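Periplasmic binding protein (Sulfurospirillum deleyianum, PDB 4PAG) probably serves an ABC transporter as its periplasmic solute-binding protein, capturing a ligand for uptake, with histidine bound in its pocket here. Local coordinates at residues Pro194-Gly200 against Ile284-Tyr289; Leu182-Cys186 against Gly213-Phe219; Met33-Ile37 against Val130-Leu134. One frame throughout, in Å; residues are numbered along the deposited sequence.

Contact 1. Residues Pro194-Gly200 against Ile284-Tyr289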
loop_
_atom_site.group_PDB
_atom_site.type_symbol
_atom_site.label_atom_id
_atom_site.label_comp_id
_atom_site.label_asym_id
_atom_site.label_seq_id
_atom_site.Cartn_x
_atom_site.Cartn_y
_atom_site.Cartn_z
ATOM N N PRO A 194 3.076 5.479 5.638
ATOM C CA PRO A 194 3.639 4.480 6.544
ATOM C C PRO A 194 5.006 4.877 7.098
ATOM O O PRO A 194 5.405 4.381 8.148
ATOM C CB PRO A 194 3.763 3.231 5.671
ATOM C CG PRO A 194 3.792 3.731 4.274
ATOM C CD PRO A 194 2.923 4.943 4.273
ATOM N N LEU A 195 5.704 5.770 6.401
ATOM C CA LEU A 195 6.977 6.296 6.905
ATOM C C LEU A 195 6.748 7.129 8.169
ATOM O O LEU A 195 7.505 7.035 9.134
ATOM C CB LEU A 195 7.680 7.115 5.826
ATOM C CG LEU A 195 8.105 6.308 4.592
ATOM C CD1 LEU A 195 8.208 7.187 3.353
ATOM C CD2 LEU A 195 9.432 5.633 4.855
ATOM N N ALA A 196 5.692 7.933 8.165
ATOM C CA ALA A 196 5.309 8.712 9.348
ATOM C C ALA A 196 4.709 7.820 10.434
ATOM O O ALA A 196 4.958 8.026 11.623
ATOM C CB ALA A 196 4.327 9.802 8.960
ATOM N N LEU A 197 3.919 6.829 10.024
ATOM C CA LEU A 197 3.310 5.887 10.970
ATOM C C LEU A 197 4.362 5.067 11.722
ATOM O O LEU A 197 4.161 4.680 12.880
ATOM C CB LEU A 197 2.367 4.943 10.230
ATOM C CG LEU A 197 1.395 4.144 11.090
ATOM C CD1 LEU A 197 0.362 5.067 11.720
ATOM C CD2 LEU A 197 0.722 3.066 10.250
ATOM N N ALA A 198 5.484 4.819 11.057
ATOM C CA ALA A 198 6.597 4.093 11.646
ATOM C C ALA A 198 7.486 4.960 12.553
ATOM O O ALA A 198 8.467 4.469 13.082
ATOM C CB ALA A 198 7.437 3.478 10.541
ATOM N N GLY A 199 7.157 6.238 12.710
ATOM C CA GLY A 199 7.913 7.141 13.578
ATOM C C GLY A 199 9.007 7.922 12.867
ATOM O O GLY A 199 9.926 8.429 13.504
ATOM N N GLY A 200 8.906 8.037 11.549
ATOM C CA GLY A 200 9.876 8.791 10.780
ATOM C C GLY A 200 9.625 10.287 10.807
ATOM O O GLY A 200 8.480 10.741 10.898
ATOM N N ILE A 284 9.689 -0.648 8.018
ATOM C CA ILE A 284 10.249 0.711 8.125
ATOM C C ILE A 284 10.731 1.025 9.558
ATOM O O ILE A 284 11.845 1.543 9.748
ATOM C CB ILE A 284 9.241 1.800 7.674
ATOM C CG1 ILE A 284 8.998 1.721 6.162
ATOM C CG2 ILE A 284 9.754 3.187 8.011
ATOM C CD1 ILE A 284 7.757 2.468 5.718
ATOM N N ALA A 285 9.901 0.736 10.559
ATOM C CA ALA A 285 10.281 0.992 11.957
ATOM C C ALA A 285 11.574 0.265 12.344
ATOM O O ALA A 285 12.436 0.825 13.045
ATOM C CB ALA A 285 9.152 0.598 12.900
ATOM N N SER A 286 11.710 -0.970 11.871
ATOM C CA SER A 286 12.904 -1.782 12.124
ATOM C C SER A 286 14.159 -1.136 11.530
ATOM O O SER A 286 15.246 -1.281 12.079
ATOM C CB SER A 286 12.737 -3.209 11.585
ATOM O OG SER A 286 12.905 -3.281 10.170
ATOM N N LYS A 287 14.005 -0.424 10.420
ATOM C CA LYS A 287 15.126 0.272 9.794
ATOM C C LYS A 287 15.394 1.640 10.436
ATOM O O LYS A 287 16.542 2.050 10.537
ATOM C CB LYS A 287 14.882 0.433 8.290
ATOM C CG LYS A 287 14.715 -0.873 7.522
ATOM C CD LYS A 287 15.863 -1.853 7.757
ATOM C CE LYS A 287 15.703 -3.098 6.902
ATOM N NZ LYS A 287 16.504 -4.219 7.454
ATOM N N LEU A 288 14.346 2.338 10.866
ATOM C CA LEU A 288 14.500 3.641 11.530
ATOM C C LEU A 288 15.069 3.527 12.957
ATOM O O LEU A 288 15.765 4.424 13.425
ATOM C CB LEU A 288 13.158 4.371 11.578
ATOM C CG LEU A 288 12.460 4.715 10.256
ATOM C CD1 LEU A 288 11.150 5.451 10.549
ATOM C CD2 LEU A 288 13.348 5.541 9.342
ATOM N N TYR A 289 14.764 2.420 13.627
ATOM C CA TYR A 289 15.078 2.218 15.040
ATOM C C TYR A 289 15.709 0.848 15.249
ATOM O O TYR A 289 15.145 -0.002 15.931
ATOM C CB TYR A 289 13.809 2.387 15.879
ATOM C CG TYR A 289 13.234 3.759 15.686
ATOM C CD1 TYR A 289 13.868 4.867 16.238
ATOM C CD2 TYR A 289 12.110 3.972 14.881
ATOM C CE1 TYR A 289 13.384 6.139 16.039
ATOM C CE2 TYR A 289 11.618 5.255 14.676
ATOM C CZ TYR A 289 12.268 6.332 15.257
ATOM O OH TYR A 289 11.815 7.616 15.080
#
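Ala198, just past the end of helix 193-197, lies against Ala285 of helix 277-288 with their CA atoms 4.8 Å apart, a close approach that a small residue on each side permits. The methyl CB of Ala198 presses on CG2 of Ile284 at 3.4 Å, tighter than ordinary van der Waals contact, which suits the small methyl of alanine to this place. The other branch of Ile284 runs toward the preceding turn, where its CD1 meets CD2 of Leu195 at 3.7 Å, the two side chains crossing at about a right angle. Leu288 sets CD1 3.6 Å from the backbone N of Gly200. Gly199 ends its helix in a Schellman motif with positive phi (93°), where a CB would be jammed against the preceding carbonyl O and would also come close to the Tyr289 ring. With CG anti to its carbonyl carbon (chi1 -59°), Tyr289 reaches back to this turn, and its OH donates to Gly199 O over 2.6 Å, from above the carbonyl plane. Tyr289 OH also accepts the backbone N-H of Thr171, just before strand 172-176. Ala198 O lies at the ring edge, 3.6 Å from CE2 of Tyr289, and has no hydrogen-bond partner. A phenylalanine in place of Tyr289 would probably leave both Gly199 O and the Thr171 N-H without this mate. The chemistry is thus mainly apolar, with a single buried hydroxyl fixing the turn that leaves helix 193-197 against the end of helix 277-288.

Contact 2. Residues Leu182-Cys186 against Gly213-Phe219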
loop_
_atom_site.group_PDB
_atom_site.type_symbol
_atom_site.label_atom_id
_atom_site.label_comp_id
_atom_site.label_asym_id
_atom_site.label_seq_id
_atom_site.Cartn_x
_atom_site.Cartn_y
_atom_site.Cartn_z
ATOM N N LEU A 182 15.664 11.489 -7.175
ATOM C CA LEU A 182 15.415 12.938 -7.109
ATOM C C LEU A 182 13.925 13.306 -7.104
ATOM O O LEU A 182 13.567 14.463 -7.312
ATOM C CB LEU A 182 16.136 13.667 -8.251
ATOM C CG LEU A 182 17.658 13.481 -8.363
ATOM C CD1 LEU A 182 18.204 14.336 -9.500
ATOM C CD2 LEU A 182 18.365 13.819 -7.062
ATOM N N GLN A 183 13.068 12.324 -6.881
ATOM C CA GLN A 183 11.686 12.601 -6.561
ATOM C C GLN A 183 11.434 12.068 -5.173
ATOM O O GLN A 183 12.097 11.132 -4.721
ATOM C CB GLN A 183 10.727 11.966 -7.568
ATOM C CG GLN A 183 10.716 12.651 -8.925
ATOM C CD GLN A 183 11.858 12.193 -9.811
ATOM O OE1 GLN A 183 12.046 10.999 -10.035
ATOM N NE2 GLN A 183 12.625 13.142 -10.315
ATOM N N THR A 184 10.482 12.684 -4.491
ATOM C CA THR A 184 10.134 12.284 -3.137
ATOM C C THR A 184 8.673 12.598 -2.881
ATOM O O THR A 184 7.941 13.007 -3.795
ATOM C CB THR A 184 11.043 12.951 -2.070
ATOM O OG1 THR A 184 10.849 12.311 -0.802
ATOM C CG2 THR A 184 10.772 14.452 -1.933
ATOM N N GLU A 185 8.244 12.355 -1.653
ATOM C CA GLU A 185 6.900 12.711 -1.240
ATOM C C GLU A 185 6.938 13.766 -0.172
ATOM O O GLU A 185 7.911 13.885 0.576
ATOM C CB GLU A 185 6.167 11.492 -0.709
ATOM C CG GLU A 185 5.953 10.430 -1.771
ATOM C CD GLU A 185 5.154 10.956 -2.943
ATOM O OE1 GLU A 185 4.116 11.614 -2.699
ATOM O OE2 GLU A 185 5.555 10.707 -4.099
ATOM N N CYS A 186 5.859 14.528 -0.106
ATOM C CA CYS A 186 5.613 15.421 1.013
ATOM C C CYS A 186 5.483 14.588 2.285
ATOM O O CYS A 186 5.089 13.420 2.228
ATOM C CB CYS A 186 4.322 16.211 0.780
ATOM S SG CYS A 186 4.411 17.436 -0.547
ATOM N N GLY A 213 1.943 12.471 -6.695
ATOM C CA GLY A 213 3.004 12.964 -5.814
ATOM C C GLY A 213 4.272 13.233 -6.606
ATOM O O GLY A 213 4.261 14.031 -7.530
ATOM N N LEU A 214 5.362 12.553 -6.261
ATOM C CA LEU A 214 6.645 12.703 -6.960
ATOM C C LEU A 214 7.131 14.164 -7.013
ATOM O O LEU A 214 7.343 14.735 -8.075
ATOM C CB LEU A 214 6.576 12.064 -8.356
ATOM C CG LEU A 214 6.226 10.568 -8.370
ATOM C CD1 LEU A 214 5.978 10.075 -9.795
ATOM C CD2 LEU A 214 7.291 9.712 -7.680
ATOM N N GLN A 215 7.309 14.747 -5.831
ATOM C CA GLN A 215 7.827 16.105 -5.676
ATOM C C GLN A 215 9.256 16.109 -6.177
ATOM O O GLN A 215 9.993 15.168 -5.900
ATOM C CB GLN A 215 7.814 16.527 -4.203
ATOM C CG GLN A 215 6.511 16.252 -3.443
ATOM C CD GLN A 215 5.283 16.811 -4.127
ATOM O OE1 GLN A 215 4.302 16.083 -4.380
ATOM N NE2 GLN A 215 5.316 18.109 -4.427
ATOM N N GLU A 216 9.652 17.152 -6.902
ATOM C CA GLU A 216 11.021 17.243 -7.423
ATOM C C GLU A 216 11.955 17.854 -6.385
ATOM O O GLU A 216 11.659 18.907 -5.835
ATOM C CB GLU A 216 11.075 18.103 -8.683
ATOM C CG GLU A 216 10.149 17.653 -9.812
ATOM C CD GLU A 216 10.637 16.420 -10.552
ATOM O OE1 GLU A 216 11.764 15.938 -10.290
ATOM O OE2 GLU A 216 9.884 15.932 -11.415
ATOM N N VAL A 217 13.090 17.200 -6.156
ATOM C CA VAL A 217 14.099 17.671 -5.213
ATOM C C VAL A 217 15.486 17.507 -5.855
ATOM O O VAL A 217 15.741 16.522 -6.538
ATOM C CB VAL A 217 13.999 16.913 -3.868
ATOM C CG1 VAL A 217 14.321 15.443 -4.030
ATOM C CG2 VAL A 217 14.902 17.524 -2.817
ATOM N N SER A 218 16.359 18.488 -5.663
ATOM C CA SER A 218 17.722 18.413 -6.202
ATOM C C SER A 218 18.651 17.605 -5.296
ATOM O O SER A 218 18.373 17.423 -4.107
ATOM C CB SER A 218 18.300 19.811 -6.384
ATOM O OG SER A 218 18.613 20.384 -5.124
ATOM N N PHE A 219 19.767 17.143 -5.862
ATOM C CA PHE A 219 20.810 16.478 -5.086
ATOM C C PHE A 219 21.276 17.393 -3.946
ATOM O O PHE A 219 21.456 16.953 -2.810
ATOM C CB PHE A 219 21.970 16.085 -6.012
ATOM C CG PHE A 219 23.147 15.490 -5.297
ATOM C CD1 PHE A 219 23.015 14.317 -4.573
ATOM C CD2 PHE A 219 24.396 16.103 -5.355
ATOM C CE1 PHE A 219 24.098 13.771 -3.907
ATOM C CE2 PHE A 219 25.484 15.556 -4.698
ATOM C CZ PHE A 219 25.333 14.387 -3.972
HETATM O O HOH W 1 14.149 16.446 -9.316
HETATM O O HOH W 2 3.808 14.260 -2.153
#
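Thr184 and Gln215 form an antiparallel hydrogen-bonded pair: Thr184 N donates to Gln215 O at 2.9 Å, and Gln215 N returns a bond to Thr184 O at 2.8 Å. Beyond the neighbouring non-hydrogen-bonded pair, Gln183 and Glu216, Val217 N gives a straight bond to Leu182 O, 3.0 Å and 169°. Gln183 and Glu216 lie side by side on one face; in the conformer described, one of two for Gln183, its NE2 donates to OE1 of Glu216 on the syn side at 2.9 Å, with the amide and carboxylate planes 70° apart. A bend at chi2 (-59°) curls Glu185 back so that its OE2 accepts Leu214 N at 2.8 Å. Gly213 suits its place, since a CB there would collide with Glu185 OE1. A water joins that OE1 to Cys186 N and Gln215 OE1, while the CD of Gln215 packs on Cys186 SG at 3.7 Å.

Further out, Arg271 forms a salt bridge with Glu185 OE2, probably offsetting the nearby Glu177 carboxylate, and Cys186 is linked to Cys206 by a disulfide. This two-stranded beta ribbon is joined to strand 172-176 through Thr184 OG1, bonded to Tyr175 O, and to helix 219-225 where Leu182 and Val217 pack on Ile222.

Contact 3. Residues Met33-Ile37 against Val130-Leu134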
loop_
_atom_site.group_PDB
_atom_site.type_symbol
_atom_site.label_atom_id
_atom_site.label_comp_id
_atom_site.label_asym_id
_atom_site.label_seq_id
_atom_site.Cartn_x
_atom_site.Cartn_y
_atom_site.Cartn_z
HETATM N N MSE A 33 -6.660 -5.679 -1.792
HETATM C CA MSE A 33 -7.341 -6.018 -0.539
HETATM C C MSE A 33 -8.431 -7.043 -0.762
HETATM O O MSE A 33 -8.599 -7.979 0.032
HETATM C CB MSE A 33 -7.894 -4.718 0.038
HETATM C CG MSE A 33 -8.617 -4.920 1.359
HETATM SE SE MSE A 33 -8.799 -3.175 2.263
HETATM C CE MSE A 33 -9.351 -2.030 0.769
ATOM N N ILE A 34 -9.185 -6.890 -1.845
ATOM C CA ILE A 34 -10.199 -7.890 -2.192
ATOM C C ILE A 34 -9.525 -9.240 -2.444
ATOM O O ILE A 34 -10.052 -10.282 -2.045
ATOM C CB ILE A 34 -11.026 -7.479 -3.423
ATOM C CG1 ILE A 34 -11.852 -6.222 -3.119
ATOM C CG2 ILE A 34 -11.950 -8.615 -3.850
ATOM C CD1 ILE A 34 -12.456 -5.556 -4.347
ATOM N N TYR A 35 -8.358 -9.219 -3.091
ATOM C CA TYR A 35 -7.627 -10.456 -3.363
ATOM C C TYR A 35 -7.421 -11.283 -2.090
ATOM O O TYR A 35 -7.719 -12.473 -2.071
ATOM C CB TYR A 35 -6.268 -10.216 -4.055
ATOM C CG TYR A 35 -5.522 -11.515 -4.118
ATOM C CD1 TYR A 35 -5.782 -12.441 -5.124
ATOM C CD2 TYR A 35 -4.653 -11.879 -3.101
ATOM C CE1 TYR A 35 -5.164 -13.681 -5.128
ATOM C CE2 TYR A 35 -4.037 -13.109 -3.093
ATOM C CZ TYR A 35 -4.287 -14.007 -4.107
ATOM O OH TYR A 35 -3.652 -15.226 -4.091
ATOM N N VAL A 36 -6.900 -10.658 -1.037
ATOM C CA VAL A 36 -6.561 -11.407 0.172
ATOM C C VAL A 36 -7.797 -11.870 0.951
ATOM O O VAL A 36 -7.706 -12.816 1.710
ATOM C CB VAL A 36 -5.552 -10.666 1.100
ATOM C CG1 VAL A 36 -4.175 -10.618 0.447
ATOM C CG2 VAL A 36 -6.034 -9.277 1.480
ATOM N N ILE A 37 -8.945 -11.215 0.758
ATOM C CA ILE A 37 -10.198 -11.698 1.337
ATOM C C ILE A 37 -10.698 -12.893 0.514
ATOM O O ILE A 37 -10.864 -13.994 1.044
ATOM C CB ILE A 37 -11.268 -10.587 1.426
ATOM C CG1 ILE A 37 -10.795 -9.475 2.361
ATOM C CG2 ILE A 37 -12.600 -11.148 1.930
ATOM C CD1 ILE A 37 -11.627 -8.215 2.270
ATOM N N VAL A 130 -12.065 -1.422 7.772
ATOM C CA VAL A 130 -12.310 -1.568 6.338
ATOM C C VAL A 130 -12.372 -3.048 5.953
ATOM O O VAL A 130 -13.251 -3.458 5.197
ATOM C CB VAL A 130 -11.264 -0.809 5.497
ATOM C CG1 VAL A 130 -11.410 -1.133 4.012
ATOM C CG2 VAL A 130 -11.412 0.691 5.722
ATOM N N PHE A 131 -11.454 -3.851 6.485
ATOM C CA PHE A 131 -11.521 -5.297 6.287
ATOM C C PHE A 131 -12.853 -5.886 6.775
ATOM O O PHE A 131 -13.510 -6.628 6.040
ATOM C CB PHE A 131 -10.343 -6.004 6.969
ATOM C CG PHE A 131 -9.126 -6.120 6.103
ATOM C CD1 PHE A 131 -9.146 -6.924 4.977
ATOM C CD2 PHE A 131 -7.950 -5.449 6.427
ATOM C CE1 PHE A 131 -8.025 -7.056 4.175
ATOM C CE2 PHE A 131 -6.829 -5.568 5.624
ATOM C CZ PHE A 131 -6.862 -6.376 4.501
ATOM N N ARG A 132 -13.262 -5.549 7.993
ATOM C CA ARG A 132 -14.542 -6.046 8.517
ATOM C C ARG A 132 -15.737 -5.626 7.633
ATOM O O ARG A 132 -16.636 -6.422 7.356
ATOM C CB ARG A 132 -14.752 -5.571 9.955
ATOM C CG ARG A 132 -13.743 -6.165 10.921
ATOM C CD ARG A 132 -14.047 -5.853 12.375
ATOM N NE ARG A 132 -12.894 -6.232 13.188
ATOM C CZ ARG A 132 -12.009 -5.392 13.723
ATOM N NH1 ARG A 132 -12.133 -4.070 13.596
ATOM N NH2 ARG A 132 -10.996 -5.888 14.420
ATOM N N TYR A 133 -15.731 -4.372 7.201
ATOM C CA TYR A 133 -16.759 -3.835 6.318
ATOM C C TYR A 133 -16.823 -4.632 5.024
ATOM O O TYR A 133 -17.894 -5.073 4.618
ATOM C CB TYR A 133 -16.463 -2.366 6.028
ATOM C CG TYR A 133 -17.442 -1.677 5.109
ATOM C CD1 TYR A 133 -18.676 -1.252 5.577
ATOM C CD2 TYR A 133 -17.124 -1.430 3.771
ATOM C CE1 TYR A 133 -19.571 -0.605 4.743
ATOM C CE2 TYR A 133 -18.020 -0.784 2.928
ATOM C CZ TYR A 133 -19.237 -0.371 3.423
ATOM O OH TYR A 133 -20.142 0.279 2.608
ATOM N N LEU A 134 -15.674 -4.840 4.385
ATOM C CA LEU A 134 -15.637 -5.615 3.143
ATOM C C LEU A 134 -16.072 -7.070 3.339
ATOM O O LEU A 134 -16.691 -7.655 2.451
ATOM C CB LEU A 134 -14.257 -5.529 2.485
ATOM C CG LEU A 134 -13.926 -4.165 1.888
ATOM C CD1 LEU A 134 -12.580 -4.208 1.188
ATOM C CD2 LEU A 134 -15.011 -3.703 0.922
#
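A Met-aromatic contact lies at the heart of this helix-helix packing, which joins helix 28-37 to helix 127-138 in the buried interior of a periplasmic binding protein fold. Selenomethionine Met33 holds its SE over one face of the Phe131 ring, 4.4 Å from the centroid and only 12° off the ring normal, while its CG touches CE1 of Phe131 at 3.6 Å. The extended start of its chain, with CG anti to the backbone N (chi1 -179°), carries the selenium across to the second helix, where CE meets CD1 of Leu134 at 3.9 Å. The local axes come within 11.0 Å and cross at -63°, a separation filled by the large apolar side chains of Met33, Ile37, Phe131 and Leu134. At the ring edge, CG2 of Val36 lies 4.0 Å from CE1 of Phe131, and CD1 of Ile37 comes to 3.9 Å from CD1 of the same ring. A flat aromatic residue thus serves two kinds of neighbour, the polarisable chalcogen of Met33 (selenium here, sulfur in methionine) on its face and aliphatic methyls along one edge. Leu147 of helix 141-163 also packs on Phe131, while Phe275 covers Val36. Ile37 reaches past the ring to Leu134, its CD1 3.8 Å from CB of that leucine. At the other end, the selenium of Met33 rests 3.7 Å from CG1 of Val130.

In the fold
From the N terminus, contact 3 closes first, bringing segment 130-134 of helix 127-138 back against segment 33-37, with 92 residues between. It is complete before the others begin. The chain then runs through the long helix 141-163, which touches residues of both contact 1 and contact 3, whose centres lie 25 Å apart. Contact 2 opens at strand 183-184, contact 1 opens soon after at helix 193-197, and contact 2 closes at strand 215-216 while contact 1 waits for helix 277-288; the two therefore cross. Both reach the parallel sheet through strand 172-176. Contacts 2 and 3 lie on opposite sides of the chain's centre, about 32 Å between centres.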